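Local atomic coordinates of carboxyvinyl-carboxyphosphonate phosphorylmutase (Bacillus anthracis, PDB entry 4IQD), a protein that belongs to the phosphoenolpyruvate phosphomutase family of TIM-barrel proteins and binds pyruvic acid at several sites. Residues Y54-S63 with V240-R248; S74-V85 with R108-V118. All blocks are in the same frame, centred on the assembly; numbering follows the deposited sequence.

Contact 1: Y54-S63 with V240-R248. With PYR (pyruvic acid), chain C.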
loop_
_atom_site.group_PDB
_atom_site.type_symbol
_atom_site.label_atom_id
_atom_site.label_comp_id
_atom_site.label_asym_id
_atom_site.label_seq_id
_atom_site.Cartn_x
_atom_site.Cartn_y
_atom_site.Cartn_z
ATOM N N TYR A 54 5.724 -13.038 -1.863
ATOM C CA TYR A 54 4.539 -13.610 -1.250
ATOM C C TYR A 54 3.494 -12.537 -0.994
ATOM O O TYR A 54 3.802 -11.462 -0.488
ATOM C CB TYR A 54 4.918 -14.294 0.065
ATOM C CG TYR A 54 3.799 -15.057 0.738
ATOM C CD1 TYR A 54 3.317 -16.244 0.200
ATOM C CD2 TYR A 54 3.244 -14.609 1.929
ATOM C CE1 TYR A 54 2.303 -16.954 0.821
ATOM C CE2 TYR A 54 2.232 -15.315 2.557
ATOM C CZ TYR A 54 1.762 -16.484 1.999
ATOM O OH TYR A 54 0.753 -17.188 2.621
ATOM N N LEU A 55 2.255 -12.830 -1.361
ATOM C CA LEU A 55 1.149 -11.956 -1.018
ATOM C C LEU A 55 0.267 -12.640 0.015
ATOM O O LEU A 55 -0.455 -13.582 -0.302
ATOM C CB LEU A 55 0.336 -11.602 -2.257
ATOM C CG LEU A 55 -0.783 -10.589 -2.025
ATOM C CD1 LEU A 55 -0.213 -9.275 -1.512
ATOM C CD2 LEU A 55 -1.582 -10.373 -3.298
ATOM N N SER A 56 0.344 -12.174 1.257
ATOM C CA SER A 56 -0.424 -12.770 2.345
ATOM C C SER A 56 -1.737 -12.037 2.557
ATOM O O SER A 56 -1.793 -10.813 2.461
ATOM C CB SER A 56 0.385 -12.752 3.639
ATOM O OG SER A 56 -0.196 -11.882 4.593
ATOM N N GLY A 57 -2.791 -12.788 2.852
ATOM C CA GLY A 57 -4.089 -12.195 3.114
ATOM C C GLY A 57 -4.001 -11.265 4.304
ATOM O O GLY A 57 -4.612 -10.197 4.325
ATOM N N ALA A 58 -3.213 -11.677 5.290
ATOM C CA ALA A 58 -3.025 -10.907 6.510
ATOM C C ALA A 58 -2.500 -9.513 6.203
ATOM O O ALA A 58 -3.115 -8.513 6.572
ATOM C CB ALA A 58 -2.077 -11.632 7.447
ATOM N N ALA A 59 -1.363 -9.455 5.520
ATOM C CA ALA A 59 -0.733 -8.182 5.198
ATOM C C ALA A 59 -1.593 -7.354 4.255
ATOM O O ALA A 59 -1.690 -6.134 4.399
ATOM C CB ALA A 59 0.639 -8.408 4.600
ATOM N N TYR A 60 -2.216 -8.023 3.288
ATOM C CA TYR A 60 -3.051 -7.329 2.322
ATOM C C TYR A 60 -4.187 -6.611 3.019
ATOM O O TYR A 60 -4.336 -5.400 2.896
ATOM C CB TYR A 60 -3.628 -8.287 1.285
ATOM C CG TYR A 60 -4.554 -7.588 0.318
ATOM C CD1 TYR A 60 -4.089 -6.552 -0.479
ATOM C CD2 TYR A 60 -5.890 -7.949 0.211
ATOM C CE1 TYR A 60 -4.924 -5.898 -1.362
ATOM C CE2 TYR A 60 -6.735 -7.303 -0.673
ATOM C CZ TYR A 60 -6.245 -6.277 -1.459
ATOM O OH TYR A 60 -7.072 -5.619 -2.344
ATOM N N THR A 61 -4.982 -7.372 3.756
ATOM C CA THR A 61 -6.132 -6.820 4.447
ATOM C C THR A 61 -5.703 -5.715 5.397
ATOM O O THR A 61 -6.286 -4.635 5.400
ATOM C CB THR A 61 -6.882 -7.907 5.224
ATOM O OG1 THR A 61 -5.961 -8.609 6.067
ATOM C CG2 THR A 61 -7.522 -8.889 4.259
ATOM N N ALA A 62 -4.665 -5.985 6.181
ATOM C CA ALA A 62 -4.152 -5.000 7.122
ATOM C C ALA A 62 -3.769 -3.703 6.416
ATOM O O ALA A 62 -3.989 -2.622 6.955
ATOM C CB ALA A 62 -2.971 -5.560 7.890
ATOM N N SER A 63 -3.215 -3.815 5.210
ATOM C CA SER A 63 -2.900 -2.642 4.392
ATOM C C SER A 63 -4.151 -1.818 4.131
ATOM O O SER A 63 -4.143 -0.597 4.268
ATOM C CB SER A 63 -2.281 -3.049 3.052
ATOM O OG SER A 63 -1.102 -3.806 3.231
ATOM N N VAL A 240 10.755 -20.855 2.331
ATOM C CA VAL A 240 10.310 -20.238 3.570
ATOM C C VAL A 240 9.758 -18.843 3.319
ATOM O O VAL A 240 10.352 -18.049 2.592
ATOM C CB VAL A 240 11.441 -20.188 4.621
ATOM C CG1 VAL A 240 12.725 -19.672 4.004
ATOM C CG2 VAL A 240 11.033 -19.346 5.818
ATOM N N ILE A 241 8.610 -18.555 3.921
ATOM C CA ILE A 241 7.956 -17.269 3.739
ATOM C C ILE A 241 8.097 -16.356 4.956
ATOM O O ILE A 241 8.147 -16.816 6.097
ATOM C CB ILE A 241 6.462 -17.439 3.409
ATOM C CG1 ILE A 241 5.754 -18.190 4.533
ATOM C CG2 ILE A 241 6.286 -18.177 2.091
ATOM C CD1 ILE A 241 4.273 -18.350 4.311
ATOM N N TYR A 242 8.166 -15.058 4.685
ATOM C CA TYR A 242 8.170 -14.028 5.713
ATOM C C TYR A 242 7.009 -13.096 5.376
ATOM O O TYR A 242 7.211 -12.005 4.845
ATOM C CB TYR A 242 9.510 -13.282 5.716
ATOM C CG TYR A 242 10.715 -14.201 5.804
ATOM C CD1 TYR A 242 11.308 -14.489 7.026
ATOM C CD2 TYR A 242 11.253 -14.787 4.664
ATOM C CE1 TYR A 242 12.402 -15.333 7.112
ATOM C CE2 TYR A 242 12.346 -15.633 4.741
ATOM C CZ TYR A 242 12.915 -15.901 5.967
ATOM O OH TYR A 242 14.001 -16.740 6.046
ATOM N N PRO A 243 5.781 -13.542 5.684
ATOM C CA PRO A 243 4.525 -13.050 5.106
ATOM C C PRO A 243 4.146 -11.618 5.447
ATOM O O PRO A 243 3.687 -10.889 4.568
ATOM C CB PRO A 243 3.471 -13.996 5.702
ATOM C CG PRO A 243 4.226 -15.158 6.224
ATOM C CD PRO A 243 5.539 -14.616 6.659
ATOM N N VAL A 244 4.307 -11.226 6.703
ATOM C CA VAL A 244 3.702 -9.985 7.171
ATOM C C VAL A 244 4.749 -8.956 7.595
ATOM O O VAL A 244 4.423 -7.822 7.948
ATOM C CB VAL A 244 2.741 -10.278 8.336
ATOM C CG1 VAL A 244 1.809 -9.107 8.582
ATOM C CG2 VAL A 244 1.928 -11.520 8.029
ATOM N N THR A 245 6.009 -9.362 7.529
ATOM C CA THR A 245 7.120 -8.550 7.995
ATOM C C THR A 245 7.124 -7.148 7.390
ATOM O O THR A 245 7.345 -6.169 8.093
ATOM C CB THR A 245 8.458 -9.227 7.668
ATOM O OG1 THR A 245 8.361 -10.631 7.930
ATOM C CG2 THR A 245 9.569 -8.632 8.501
ATOM N N SER A 246 6.861 -7.062 6.089
ATOM C CA SER A 246 6.886 -5.783 5.383
ATOM C C SER A 246 5.922 -4.768 5.992
ATOM O O SER A 246 6.249 -3.592 6.113
ATOM C CB SER A 246 6.571 -5.978 3.897
ATOM O OG SER A 246 5.232 -6.398 3.710
ATOM N N LEU A 247 4.742 -5.230 6.386
ATOM C CA LEU A 247 3.732 -4.347 6.958
ATOM C C LEU A 247 4.012 -4.048 8.427
ATOM O O LEU A 247 3.712 -2.956 8.912
ATOM C CB LEU A 247 2.333 -4.944 6.783
ATOM C CG LEU A 247 1.175 -4.158 7.402
ATOM C CD1 LEU A 247 0.038 -3.995 6.411
ATOM C CD2 LEU A 247 0.687 -4.845 8.668
ATOM N N ARG A 248 4.589 -5.017 9.130
ATOM C CA ARG A 248 4.912 -4.847 10.540
ATOM C C ARG A 248 5.912 -3.723 10.754
ATOM O O ARG A 248 5.739 -2.895 11.645
ATOM C CB ARG A 248 5.471 -6.137 11.132
ATOM C CG ARG A 248 4.494 -7.291 11.163
ATOM C CD ARG A 248 4.767 -8.159 12.371
ATOM N NE ARG A 248 4.300 -9.530 12.207
ATOM C CZ ARG A 248 3.074 -9.943 12.505
ATOM N NH1 ARG A 248 2.180 -9.081 12.969
ATOM N NH2 ARG A 248 2.743 -11.217 12.330
HETATM C C PYR C . -0.337 -15.323 6.627
HETATM O O PYR C . 0.097 -14.101 6.456
HETATM O OXT PYR C . -0.780 -15.997 5.592
HETATM C CA PYR C . -0.331 -15.882 7.906
HETATM O O3 PYR C . -0.850 -17.065 8.122
HETATM C CB PYR C . 0.283 -15.128 9.049
#
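Y54, in the short strand 53-55, lays one face of its ring against I241: CD1 of the isoleucine stands 4.2 Å from the ring centroid, a CH-pi contact offset toward the rim. I241 reaches this far because its CG1 sits between the backbone N and the carbonyl carbon (chi1 59°) and its chain then runs straight out to CD1. P243 meets the same ring obliquely, CB 3.6 Å from Y54 CE2. The phenol oxygen, which is hydrogen-bonded to Q122, approaches OXT of the pyruvic acid at the ring edge.

S56 follows as the N-cap of helix 57-63. Its OG accepts from A59 N at 2.8 Å in an almost straight bond (177°) and donates to atom O of the pyruvic acid at 2.9 Å, so a single hydroxyl both starts the helix and grips the ligand. Both segments run from a strand of the TIM barrel into the helix after it, and the pocket opens where those strands end; D95, R165 and T219 help complete it. A58 CB and V244 CG2, 4.0 Å apart, both touch the same ligand oxygen, while P243 CB approaches it from the end of strand 239-242.

Further along the helix L247 takes over the contact, its CD1 resting on methyl and oxygen atoms alike. A59 packs its CB near P243 O and V244 CG1. The leucine, with CG anti to its backbone N, rests CD1 against A62 CB (3.7 Å), A59 O and S63 OG. S63 OG turns back to donate to A59 O, tilted 34° from the carbonyl plane, and S63 N reaches the same oxygen from the opposite face.

Contact 2: S74-V85 with R108-V118. With PYR (pyruvic acid), chain F.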
loop_
_atom_site.group_PDB
_atom_site.type_symbol
_atom_site.label_atom_id
_atom_site.label_comp_id
_atom_site.label_asym_id
_atom_site.label_seq_id
_atom_site.Cartn_x
_atom_site.Cartn_y
_atom_site.Cartn_z
ATOM N N SER A 74 -11.846 -12.022 -4.359
ATOM C CA SER A 74 -10.804 -12.576 -5.208
ATOM C C SER A 74 -10.312 -11.526 -6.191
ATOM O O SER A 74 -9.137 -11.503 -6.543
ATOM C CB SER A 74 -11.325 -13.788 -5.978
ATOM O OG SER A 74 -12.181 -13.386 -7.034
ATOM N N THR A 75 -11.224 -10.658 -6.619
ATOM C CA THR A 75 -10.904 -9.590 -7.563
ATOM C C THR A 75 -9.877 -8.619 -6.984
ATOM O O THR A 75 -8.943 -8.204 -7.670
ATOM C CB THR A 75 -12.167 -8.800 -7.963
ATOM O OG1 THR A 75 -13.130 -9.691 -8.537
ATOM C CG2 THR A 75 -11.826 -7.713 -8.975
ATOM N N GLU A 76 -10.060 -8.266 -5.714
ATOM C CA GLU A 76 -9.156 -7.354 -5.022
ATOM C C GLU A 76 -7.769 -7.956 -4.877
ATOM O O GLU A 76 -6.764 -7.298 -5.140
ATOM C CB GLU A 76 -9.704 -7.018 -3.635
ATOM C CG GLU A 76 -10.951 -6.158 -3.650
ATOM C CD GLU A 76 -11.605 -6.059 -2.288
ATOM O OE1 GLU A 76 -11.735 -7.102 -1.619
ATOM O OE2 GLU A 76 -11.986 -4.941 -1.886
ATOM N N VAL A 77 -7.722 -9.212 -4.446
ATOM C CA VAL A 77 -6.459 -9.902 -4.229
ATOM C C VAL A 77 -5.705 -10.081 -5.542
ATOM O O VAL A 77 -4.482 -9.938 -5.593
ATOM C CB VAL A 77 -6.681 -11.273 -3.568
ATOM C CG1 VAL A 77 -5.354 -11.963 -3.307
ATOM C CG2 VAL A 77 -7.461 -11.108 -2.274
ATOM N N ALA A 78 -6.444 -10.373 -6.607
ATOM C CA ALA A 78 -5.849 -10.574 -7.922
ATOM C C ALA A 78 -5.283 -9.276 -8.502
ATOM O O ALA A 78 -4.342 -9.302 -9.295
ATOM C CB ALA A 78 -6.863 -11.192 -8.871
ATOM N N GLU A 79 -5.854 -8.143 -8.107
ATOM C CA GLU A 79 -5.365 -6.848 -8.577
ATOM C C GLU A 79 -4.092 -6.410 -7.862
ATOM O O GLU A 79 -3.177 -5.885 -8.484
ATOM C CB GLU A 79 -6.435 -5.770 -8.435
ATOM C CG GLU A 79 -7.223 -5.510 -9.702
ATOM C CD GLU A 79 -7.705 -4.076 -9.799
ATOM O OE1 GLU A 79 -7.784 -3.552 -10.931
ATOM O OE2 GLU A 79 -7.998 -3.469 -8.746
ATOM N N ARG A 80 -4.036 -6.611 -6.552
ATOM C CA ARG A 80 -2.823 -6.292 -5.812
ATOM C C ARG A 80 -1.696 -7.210 -6.271
ATOM O O ARG A 80 -0.539 -6.802 -6.332
ATOM C CB ARG A 80 -3.051 -6.416 -4.305
ATOM C CG ARG A 80 -1.853 -6.033 -3.439
ATOM C CD ARG A 80 -1.375 -4.601 -3.682
ATOM N NE ARG A 80 -2.403 -3.597 -3.413
ATOM C CZ ARG A 80 -2.646 -3.067 -2.218
ATOM N NH1 ARG A 80 -1.943 -3.451 -1.162
ATOM N NH2 ARG A 80 -3.599 -2.158 -2.074
ATOM N N ALA A 81 -2.043 -8.447 -6.612
ATOM C CA ALA A 81 -1.063 -9.402 -7.114
ATOM C C ALA A 81 -0.547 -8.949 -8.469
ATOM O O ALA A 81 0.624 -9.145 -8.795
ATOM C CB ALA A 81 -1.672 -10.791 -7.211
ATOM N N ARG A 82 -1.434 -8.344 -9.252
ATOM C CA ARG A 82 -1.065 -7.761 -10.533
ATOM C C ARG A 82 0.034 -6.746 -10.296
ATOM O O ARG A 82 1.067 -6.773 -10.960
ATOM C CB ARG A 82 -2.265 -7.054 -11.155
ATOM C CG ARG A 82 -2.327 -7.101 -12.663
ATOM C CD ARG A 82 -3.465 -8.005 -13.092
ATOM N NE ARG A 82 -4.230 -7.447 -14.203
ATOM C CZ ARG A 82 -4.072 -7.804 -15.472
ATOM N NH1 ARG A 82 -3.174 -8.725 -15.796
ATOM N NH2 ARG A 82 -4.812 -7.245 -16.418
ATOM N N ASP A 83 -0.204 -5.860 -9.333
ATOM C CA ASP A 83 0.741 -4.811 -8.971
ATOM C C ASP A 83 2.126 -5.375 -8.720
ATOM O O ASP A 83 3.127 -4.795 -9.134
ATOM C CB ASP A 83 0.275 -4.086 -7.711
ATOM C CG ASP A 83 -0.996 -3.300 -7.922
ATOM O OD1 ASP A 83 -1.589 -3.400 -9.018
ATOM O OD2 ASP A 83 -1.406 -2.587 -6.983
ATOM N N LEU A 84 2.171 -6.514 -8.043
ATOM C CA LEU A 84 3.435 -7.133 -7.680
ATOM C C LEU A 84 4.204 -7.597 -8.908
ATOM O O LEU A 84 5.357 -7.229 -9.090
ATOM C CB LEU A 84 3.214 -8.291 -6.706
ATOM C CG LEU A 84 3.285 -7.933 -5.220
ATOM C CD1 LEU A 84 2.279 -6.858 -4.849
ATOM C CD2 LEU A 84 3.101 -9.171 -4.352
ATOM N N VAL A 85 3.559 -8.394 -9.750
ATOM C CA VAL A 85 4.200 -8.895 -10.959
ATOM C C VAL A 85 4.566 -7.760 -11.917
ATOM O O VAL A 85 5.688 -7.707 -12.421
ATOM C CB VAL A 85 3.309 -9.918 -11.687
ATOM C CG1 VAL A 85 4.027 -10.469 -12.913
ATOM C CG2 VAL A 85 2.923 -11.046 -10.747
ATOM N N ARG A 108 -12.722 -19.784 -10.716
ATOM C CA ARG A 108 -12.594 -18.417 -11.218
ATOM C C ARG A 108 -11.389 -17.709 -10.607
ATOM O O ARG A 108 -10.694 -16.947 -11.280
ATOM C CB ARG A 108 -13.873 -17.613 -10.957
ATOM C CG ARG A 108 -13.655 -16.108 -10.894
ATOM C CD ARG A 108 -14.647 -15.344 -11.753
ATOM N NE ARG A 108 -14.322 -13.920 -11.817
ATOM C CZ ARG A 108 -15.082 -12.951 -11.318
ATOM N NH1 ARG A 108 -14.699 -11.685 -11.425
ATOM N NH2 ARG A 108 -16.229 -13.242 -10.717
ATOM N N THR A 109 -11.152 -17.965 -9.325
ATOM C CA THR A 109 -9.988 -17.426 -8.642
ATOM C C THR A 109 -8.719 -17.853 -9.371
ATOM O O THR A 109 -7.808 -17.053 -9.569
ATOM C CB THR A 109 -9.941 -17.894 -7.177
ATOM O OG1 THR A 109 -11.048 -17.329 -6.467
ATOM C CG2 THR A 109 -8.648 -17.454 -6.512
ATOM N N ALA A 110 -8.687 -19.114 -9.795
ATOM C CA ALA A 110 -7.544 -19.664 -10.514
ATOM C C ALA A 110 -7.297 -18.938 -11.830
ATOM O O ALA A 110 -6.153 -18.669 -12.187
ATOM C CB ALA A 110 -7.733 -21.155 -10.759
ATOM N N VAL A 111 -8.365 -18.624 -12.551
ATOM C CA VAL A 111 -8.232 -17.926 -13.823
ATOM C C VAL A 111 -7.717 -16.514 -13.606
ATOM O O VAL A 111 -6.828 -16.054 -14.318
ATOM C CB VAL A 111 -9.570 -17.836 -14.567
ATOM C CG1 VAL A 111 -9.374 -17.174 -15.919
ATOM C CG2 VAL A 111 -10.172 -19.212 -14.735
ATOM N N GLU A 112 -8.285 -15.833 -12.617
ATOM C CA GLU A 112 -7.907 -14.459 -12.312
ATOM C C GLU A 112 -6.439 -14.350 -11.931
ATOM O O GLU A 112 -5.778 -13.369 -12.259
ATOM C CB GLU A 112 -8.774 -13.900 -11.185
ATOM C CG GLU A 112 -10.229 -13.688 -11.557
ATOM C CD GLU A 112 -11.057 -13.215 -10.380
ATOM O OE1 GLU A 112 -10.712 -13.574 -9.235
ATOM O OE2 GLU A 112 -12.044 -12.482 -10.599
HETATM N N MSE A 113 -5.928 -15.359 -11.235
HETATM C CA MSE A 113 -4.526 -15.361 -10.836
HETATM C C MSE A 113 -3.607 -15.612 -12.032
HETATM O O MSE A 113 -2.534 -15.026 -12.132
HETATM C CB MSE A 113 -4.279 -16.392 -9.731
HETATM C CG MSE A 113 -5.060 -16.118 -8.447
HETATM SE SE MSE A 113 -4.681 -14.379 -7.632
HETATM C CE MSE A 113 -6.260 -14.217 -6.508
ATOM N N VAL A 114 -4.035 -16.479 -12.942
ATOM C CA VAL A 114 -3.270 -16.737 -14.155
ATOM C C VAL A 114 -3.255 -15.484 -15.013
ATOM O O VAL A 114 -2.234 -15.129 -15.604
ATOM C CB VAL A 114 -3.854 -17.919 -14.952
ATOM C CG1 VAL A 114 -3.286 -17.956 -16.360
ATOM C CG2 VAL A 114 -3.582 -19.231 -14.227
ATOM N N GLU A 115 -4.394 -14.802 -15.061
ATOM C CA GLU A 115 -4.492 -13.533 -15.765
ATOM C C GLU A 115 -3.535 -12.503 -15.178
ATOM O O GLU A 115 -2.927 -11.724 -15.909
ATOM C CB GLU A 115 -5.923 -13.006 -15.727
ATOM C CG GLU A 115 -6.887 -13.805 -16.581
ATOM C CD GLU A 115 -8.245 -13.151 -16.679
ATOM O OE1 GLU A 115 -8.594 -12.375 -15.767
ATOM O OE2 GLU A 115 -8.959 -13.405 -17.670
ATOM N N ALA A 116 -3.388 -12.518 -13.858
ATOM C CA ALA A 116 -2.479 -11.595 -13.184
ATOM C C ALA A 116 -1.027 -12.046 -13.306
ATOM O O ALA A 116 -0.124 -11.393 -12.784
ATOM C CB ALA A 116 -2.866 -11.443 -11.720
ATOM N N LYS A 117 -0.820 -13.161 -14.004
ATOM C CA LYS A 117 0.497 -13.778 -14.171
ATOM C C LYS A 117 1.071 -14.248 -12.840
ATOM O O LYS A 117 2.285 -14.257 -12.644
ATOM C CB LYS A 117 1.471 -12.841 -14.893
ATOM C CG LYS A 117 0.971 -12.361 -16.244
ATOM C CD LYS A 117 1.531 -10.988 -16.586
ATOM C CE LYS A 117 2.989 -11.062 -16.994
ATOM N NZ LYS A 117 3.148 -11.605 -18.373
ATOM N N VAL A 118 0.187 -14.632 -11.926
ATOM C CA VAL A 118 0.610 -15.212 -10.663
ATOM C C VAL A 118 1.272 -16.555 -10.939
ATOM O O VAL A 118 0.780 -17.340 -11.749
ATOM C CB VAL A 118 -0.583 -15.399 -9.707
ATOM C CG1 VAL A 118 -0.164 -16.139 -8.468
ATOM C CG2 VAL A 118 -1.177 -14.051 -9.341
HETATM C C PYR F . -5.487 -1.184 -5.534
HETATM O O PYR F . -6.638 -0.990 -6.130
HETATM O OXT PYR F . -5.112 -0.398 -4.555
HETATM C CA PYR F . -4.669 -2.231 -5.940
HETATM O O3 PYR F . -3.844 -2.789 -5.090
HETATM C CB PYR F . -4.731 -2.720 -7.355
HETATM O O HOH W 1 -13.445 -15.662 -7.663
#
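S74 OG donates to E112 OE1 at 2.7 Å, meeting the syn lone pair of the carboxylate; this is the direct hydrogen bond between the helices, and a water adds a second link, donating to S74 OG and bridging to T109 OG1, whose hydroxyl N105 also holds. The other carboxylate oxygen, E112 OE2, forms a salt bridge with R108 NH1 (2.9 Å), which probably keeps the glutamate charged and steady.

Apolar contacts fill the middle. Selenomethionine M113, bent at chi2 (-59°), brings its CE to 3.9 Å from A78 CB and also against V77 CG1. A81 CB touches V118 CG2. Toward the C-terminal end of 74-85, R82 lays its CD along A116, and V85 CG1 meets K117 CB at 4.0 Å, beside the Schellman turn that ends helix 103-115.

Away from 108-118, E79, R80 and D83 line a pyruvic acid pocket, whose ligand R80 NH2 of the second subunit also binds.

The axes of 74-85 and 108-115 come within 9.2 Å at 19°, as successive helices outside a TIM barrel do. Between them V77, A81 and V118 reach V94 of strand 92-95; helix 14-26 adjoins V85 and K117, and V77, R80 and A81 rest on L55 of strand 53-55.

Overall arrangement
From the N terminus, the chain enters contact 1 at 54-63 and passes into helix 74-88, the first half of contact 2. After strand 92-95 it reaches 108-118, where contact 2 closes a short loop of the beta-alpha succession. Only much later, at 240-248, does contact 1 close, so the whole of contact 2 lies within its wider span. Contact 1 joins the loops after the second and the last strand, on the two sides of strand 31-34; contact 2 ties neighbouring helices on the outer layer. They touch directly, Y60 OH lying 3.3 Å from E76 O in a probable hydrogen bond, and both also meet the second subunit.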